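Putative phytoene/squalene synthase YisP (Bacillus subtilis subsp. subtilis, PDB 3WE9) hydrolyses farnesyl diphosphate to farnesol and diphosphate, takes part in biofilm formation and belongs to the phytoene/squalene synthase family. Local coordinates at residues A[241-246]-A[260-265]; A[24-29]-A[161-166]. All blocks are in the same frame, centred on the assembly; numbering follows the deposited sequence.

Contact 1. Residues A[241-246]-A[260-265]; sequences HRAVLE and FALTET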
loop_
_atom_site.group_PDB
_atom_site.type_symbol
_atom_site.label_atom_id
_atom_site.label_comp_id
_atom_site.label_asym_id
_atom_site.label_seq_id
_atom_site.Cartn_x
_atom_site.Cartn_y
_atom_site.Cartn_z
ATOM N N HIS A 241 7.997 -3.927 -3.341
ATOM C CA HIS A 241 8.165 -3.072 -2.173
ATOM C C HIS A 241 9.469 -3.314 -1.437
ATOM O O HIS A 241 10.003 -2.403 -0.810
ATOM C CB HIS A 241 6.928 -3.194 -1.285
ATOM C CG HIS A 241 5.705 -2.641 -1.943
ATOM N ND1 HIS A 241 5.463 -1.287 -2.032
ATOM C CD2 HIS A 241 4.742 -3.241 -2.682
ATOM C CE1 HIS A 241 4.409 -1.075 -2.799
ATOM N NE2 HIS A 241 3.953 -2.245 -3.209
ATOM N N ARG A 242 10.001 -4.529 -1.526
ATOM C CA ARG A 242 11.299 -4.789 -0.918
ATOM C C ARG A 242 12.316 -4.019 -1.757
ATOM O O ARG A 242 13.234 -3.389 -1.228
ATOM C CB ARG A 242 11.650 -6.281 -0.947
ATOM C CG ARG A 242 11.163 -7.051 0.262
ATOM C CD ARG A 242 11.851 -8.402 0.377
ATOM N NE ARG A 242 11.449 -9.106 1.590
ATOM C CZ ARG A 242 10.505 -10.043 1.641
ATOM N NH1 ARG A 242 9.859 -10.400 0.535
ATOM N NH2 ARG A 242 10.212 -10.625 2.798
ATOM N N ALA A 243 12.134 -4.068 -3.075
ATOM C CA ALA A 243 13.023 -3.384 -4.007
ATOM C C ALA A 243 13.001 -1.872 -3.781
ATOM O O ALA A 243 14.019 -1.199 -3.944
ATOM C CB ALA A 243 12.626 -3.707 -5.444
ATOM N N VAL A 244 11.838 -1.336 -3.423
ATOM C CA VAL A 244 11.726 0.090 -3.161
ATOM C C VAL A 244 12.639 0.476 -1.994
ATOM O O VAL A 244 13.379 1.460 -2.066
ATOM C CB VAL A 244 10.263 0.488 -2.824
ATOM C CG1 VAL A 244 10.212 1.936 -2.322
ATOM C CG2 VAL A 244 9.389 0.350 -4.061
ATOM N N LEU A 245 12.587 -0.308 -0.921
ATOM C CA LEU A 245 13.419 -0.053 0.251
ATOM C C LEU A 245 14.900 -0.147 -0.112
ATOM O O LEU A 245 15.723 0.643 0.362
ATOM C CB LEU A 245 13.092 -1.055 1.363
ATOM C CG LEU A 245 11.692 -0.905 1.972
ATOM C CD1 LEU A 245 11.399 -2.062 2.905
ATOM C CD2 LEU A 245 11.599 0.430 2.707
ATOM N N GLU A 246 15.245 -1.114 -0.957
ATOM C CA GLU A 246 16.638 -1.267 -1.365
ATOM C C GLU A 246 17.099 -0.075 -2.210
ATOM O O GLU A 246 18.229 0.398 -2.061
ATOM C CB GLU A 246 16.820 -2.578 -2.137
ATOM C CG GLU A 246 16.534 -3.820 -1.302
ATOM C CD GLU A 246 17.558 -4.053 -0.190
ATOM O OE1 GLU A 246 17.749 -3.159 0.668
ATOM O OE2 GLU A 246 18.177 -5.142 -0.174
ATOM N N PHE A 260 10.857 8.445 -3.821
ATOM C CA PHE A 260 11.359 7.243 -4.474
ATOM C C PHE A 260 10.298 6.305 -5.007
ATOM O O PHE A 260 9.324 6.006 -4.330
ATOM C CB PHE A 260 12.276 6.475 -3.527
ATOM C CG PHE A 260 13.616 7.109 -3.360
ATOM C CD1 PHE A 260 13.732 8.383 -2.816
ATOM C CD2 PHE A 260 14.760 6.456 -3.795
ATOM C CE1 PHE A 260 14.968 9.002 -2.706
ATOM C CE2 PHE A 260 15.995 7.067 -3.690
ATOM C CZ PHE A 260 16.102 8.348 -3.145
ATOM N N ALA A 261 10.508 5.843 -6.235
ATOM C CA ALA A 261 9.598 4.915 -6.890
ATOM C C ALA A 261 10.390 4.138 -7.934
ATOM O O ALA A 261 11.385 4.637 -8.464
ATOM C CB ALA A 261 8.452 5.675 -7.551
ATOM N N LEU A 262 9.958 2.917 -8.223
ATOM C CA LEU A 262 10.641 2.096 -9.216
ATOM C C LEU A 262 10.264 2.583 -10.613
ATOM O O LEU A 262 9.108 2.934 -10.861
ATOM C CB LEU A 262 10.238 0.627 -9.066
ATOM C CG LEU A 262 10.468 -0.061 -7.716
ATOM C CD1 LEU A 262 9.813 -1.442 -7.745
ATOM C CD2 LEU A 262 11.965 -0.171 -7.417
ATOM N N THR A 263 11.238 2.618 -11.519
ATOM C CA THR A 263 10.968 3.047 -12.890
ATOM C C THR A 263 10.368 1.856 -13.632
ATOM O O THR A 263 10.412 0.733 -13.132
ATOM C CB THR A 263 12.262 3.467 -13.614
ATOM O OG1 THR A 263 13.135 2.334 -13.713
ATOM C CG2 THR A 263 12.962 4.581 -12.850
ATOM N N GLU A 264 9.810 2.095 -14.815
ATOM C CA GLU A 264 9.227 1.009 -15.600
ATOM C C GLU A 264 10.294 -0.060 -15.809
ATOM O O GLU A 264 10.038 -1.256 -15.659
ATOM C CB GLU A 264 8.742 1.510 -16.966
ATOM C CG GLU A 264 7.702 2.626 -16.916
ATOM C CD GLU A 264 7.074 2.899 -18.275
ATOM O OE1 GLU A 264 7.824 3.093 -19.256
ATOM O OE2 GLU A 264 5.826 2.923 -18.362
ATOM N N THR A 265 11.499 0.386 -16.151
ATOM C CA THR A 265 12.618 -0.516 -16.383
ATOM C C THR A 265 12.902 -1.337 -15.137
ATOM O O THR A 265 13.085 -2.553 -15.214
ATOM C CB THR A 265 13.900 0.264 -16.772
ATOM O OG1 THR A 265 13.659 1.015 -17.968
ATOM C CG2 THR A 265 15.059 -0.695 -17.020
#

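Contact 2. Residues A[24-29]-A[161-166]; sequences EYAPAC and LVRFLS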
loop_
_atom_site.group_PDB
_atom_site.type_symbol
_atom_site.label_atom_id
_atom_site.label_comp_id
_atom_site.label_asym_id
_atom_site.label_seq_id
_atom_site.Cartn_x
_atom_site.Cartn_y
_atom_site.Cartn_z
ATOM N N GLU A 24 -2.087 5.171 -12.799
ATOM C CA GLU A 24 -1.420 6.463 -12.732
ATOM C C GLU A 24 -0.820 6.774 -11.367
ATOM O O GLU A 24 0.311 7.256 -11.279
ATOM C CB GLU A 24 -2.401 7.573 -13.115
ATOM C CG GLU A 24 -1.761 8.946 -13.230
ATOM C CD GLU A 24 -2.734 10.002 -13.710
ATOM O OE1 GLU A 24 -3.390 9.779 -14.752
ATOM O OE2 GLU A 24 -2.839 11.059 -13.050
ATOM N N TYR A 25 -1.570 6.490 -10.307
ATOM C CA TYR A 25 -1.110 6.780 -8.954
ATOM C C TYR A 25 -0.443 5.631 -8.194
ATOM O O TYR A 25 -0.020 5.804 -7.050
ATOM C CB TYR A 25 -2.278 7.333 -8.141
ATOM C CG TYR A 25 -2.826 8.621 -8.713
ATOM C CD1 TYR A 25 -2.064 9.789 -8.698
ATOM C CD2 TYR A 25 -4.095 8.671 -9.291
ATOM C CE1 TYR A 25 -2.549 10.977 -9.244
ATOM C CE2 TYR A 25 -4.592 9.853 -9.842
ATOM C CZ TYR A 25 -3.812 11.002 -9.815
ATOM O OH TYR A 25 -4.289 12.173 -10.361
ATOM N N ALA A 26 -0.345 4.466 -8.823
ATOM C CA ALA A 26 0.285 3.311 -8.183
ATOM C C ALA A 26 0.714 2.308 -9.246
ATOM O O ALA A 26 0.265 1.163 -9.255
ATOM C CB ALA A 26 -0.684 2.659 -7.200
ATOM N N PRO A 27 1.605 2.732 -10.157
ATOM C CA PRO A 27 2.120 1.900 -11.249
ATOM C C PRO A 27 2.608 0.525 -10.797
ATOM O O PRO A 27 2.353 -0.478 -11.459
ATOM C CB PRO A 27 3.251 2.750 -11.825
ATOM C CG PRO A 27 2.785 4.145 -11.559
ATOM C CD PRO A 27 2.276 4.044 -10.148
ATOM N N ALA A 28 3.316 0.488 -9.671
ATOM C CA ALA A 28 3.840 -0.765 -9.143
ATOM C C ALA A 28 2.718 -1.721 -8.751
ATOM O O ALA A 28 2.698 -2.870 -9.193
ATOM C CB ALA A 28 4.738 -0.493 -7.943
ATOM N N CYS A 29 1.794 -1.248 -7.919
ATOM C CA CYS A 29 0.669 -2.072 -7.485
ATOM C C CYS A 29 -0.169 -2.496 -8.687
ATOM O O CYS A 29 -0.591 -3.648 -8.781
ATOM C CB CYS A 29 -0.210 -1.307 -6.489
ATOM S SG CYS A 29 0.554 -1.030 -4.863
ATOM N N LEU A 161 3.728 1.420 5.047
ATOM C CA LEU A 161 4.968 1.821 5.705
ATOM C C LEU A 161 6.029 2.125 4.660
ATOM O O LEU A 161 6.798 3.077 4.799
ATOM C CB LEU A 161 5.477 0.724 6.642
ATOM C CG LEU A 161 4.696 0.513 7.946
ATOM C CD1 LEU A 161 5.331 -0.632 8.741
ATOM C CD2 LEU A 161 4.696 1.799 8.764
ATOM N N VAL A 162 6.077 1.323 3.603
ATOM C CA VAL A 162 7.069 1.567 2.558
ATOM C C VAL A 162 6.798 2.902 1.871
ATOM O O VAL A 162 7.716 3.685 1.617
ATOM C CB VAL A 162 7.077 0.433 1.520
ATOM C CG1 VAL A 162 8.000 0.795 0.352
ATOM C CG2 VAL A 162 7.570 -0.847 2.180
ATOM N N ARG A 163 5.533 3.167 1.571
ATOM C CA ARG A 163 5.178 4.426 0.939
ATOM C C ARG A 163 5.589 5.585 1.841
ATOM O O ARG A 163 6.144 6.580 1.374
ATOM C CB ARG A 163 3.672 4.475 0.670
ATOM C CG ARG A 163 3.235 3.591 -0.484
ATOM C CD ARG A 163 1.725 3.515 -0.573
ATOM N NE ARG A 163 1.287 2.880 -1.810
ATOM C CZ ARG A 163 1.291 3.473 -3.001
ATOM N NH1 ARG A 163 1.710 4.726 -3.117
ATOM N NH2 ARG A 163 0.875 2.815 -4.074
ATOM N N PHE A 164 5.321 5.449 3.138
ATOM C CA PHE A 164 5.675 6.489 4.095
ATOM C C PHE A 164 7.175 6.760 4.080
ATOM O O PHE A 164 7.600 7.910 4.097
ATOM C CB PHE A 164 5.262 6.093 5.520
ATOM C CG PHE A 164 3.772 6.078 5.750
ATOM C CD1 PHE A 164 2.886 6.511 4.760
ATOM C CD2 PHE A 164 3.256 5.649 6.973
ATOM C CE1 PHE A 164 1.510 6.520 4.985
ATOM C CE2 PHE A 164 1.876 5.653 7.212
ATOM C CZ PHE A 164 1.002 6.089 6.215
ATOM N N LEU A 165 7.966 5.688 4.056
ATOM C CA LEU A 165 9.426 5.782 4.051
ATOM C C LEU A 165 10.045 6.252 2.730
ATOM O O LEU A 165 11.236 6.569 2.679
ATOM C CB LEU A 165 10.025 4.416 4.410
ATOM C CG LEU A 165 9.806 3.909 5.845
ATOM C CD1 LEU A 165 10.241 2.449 5.960
ATOM C CD2 LEU A 165 10.594 4.771 6.815
ATOM N N SER A 166 9.240 6.288 1.673
ATOM C CA SER A 166 9.705 6.676 0.338
ATOM C C SER A 166 9.649 8.168 0.013
ATOM O O SER A 166 10.163 8.599 -1.022
ATOM C CB SER A 166 8.881 5.938 -0.728
ATOM O OG SER A 166 8.977 4.531 -0.593
#

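Contact 1. Residues A[241-246]-A[260-265]
Leu262 reaches across to helix 228-250 with its branched end and touches two consecutive residues there, Ala243 and Val244. CG of Leu262 lies 3.8 Å from CG2 of Val244, and CD1 of Leu262 follows at 4.1 Å from the same methyl. The other branch turns to the preceding residue, where Leu262 CD2 is 4.1 Å from Ala243 CB. The isobutyl group thus spreads one methyl over each neighbour, meeting the valine at an oblique angle. With chi1 of -57°, Leu262 CG is set opposite the carbonyl carbon, and although its CB starts off to the flank, the branched tip swings in toward the helix. Val244 divides its own methyls: CG2 faces Leu262, while CG1 stands anti to the backbone N (chi1 170°) and packs on Val162 of helix 145-165 and on Ser166. This fold is the all-helical bundle of the squalene and phytoene synthases, and here the extended segment 260-263 runs past helix 228-250 before helix 264-271 begins. Cutting Leu262 back to an alanine is likely to open a gap over Val244 CG2 and cost Ala243 CB its contact with Leu262 CD2, since the whole branched end makes the contact. Away from this patch the fit slackens. The side chain of Phe260 comes no nearer than 5.1 Å, from its CB to Val244 CG1, and instead touches Ile248, Lys251 and Val255, while the CB of Ala261 points away from helix 228-250 and its carbonyl oxygen accepts a hydrogen bond from Lys247. Thr263, which is exposed, serves as N-cap of helix 264-271; its side chain caps a backbone N just beyond Thr265, while Glu266 OE2 takes the Thr263 N-H, consistent with a capping box.

Contact 2. Residues A[24-29]-A[161-166]
NH2 of Arg163 is the polar atom on which the contact converges, with three groups of segment 24-29 at the guanidinium edge, near its plane. Ala26 CB is closest, 3.5 Å from Arg163 NH2. Cys29 SG lies 3.9 Å from the same nitrogen, and Tyr25 O, at 4.3 Å from it, is too distant for a hydrogen bond. The arginine gets there because its chain is extended from CG to NE (chi2 171°, chi3 169°), bridging backbones whose nearest CA atoms, of Ala26 and Arg163, are 10.4 Å apart. Little surface is buried, and the contact is a light one at the surface. The target is the break between two helices, where Ala26 leaves helix 6-25 and is the N-cap of helix 27-33. Within segment 161-166, Ser166 OG donates to Val162 O at 2.7 Å from above the carbonyl plane, tying the last residues of the segment back to the preceding turn. The chain then enters the sequence DLGTD, a DXXXD motif; in squalene synthases such motifs bind substrate diphosphate through magnesium, as probably here. Helix 145-165 is flanked here by helices 118-140, 199-221 and 228-250, while Ala28 packs on Leu240 of the last.

From the N terminus the chain opens contact 2 at the break between helices 6-25 and 27-33 and, after 131 intervening residues, closes it at segment 161-166, a long loop that includes the unmodelled residues 57-81. Contact 1 opens only afterwards, on helix 228-250, and closes after 13 intervening residues, so the two follow in series, neither nested nor crossed. In space they adjoin, with centres 9 Å apart. Phe260 N and Ser166 O, 2.9 Å apart, probably form a hydrogen bond that joins segment 260-265 to segment 161-166. Together they tie the N-terminal helices, helix 145-165, helix 228-250 and the C-terminal segment into one bundle.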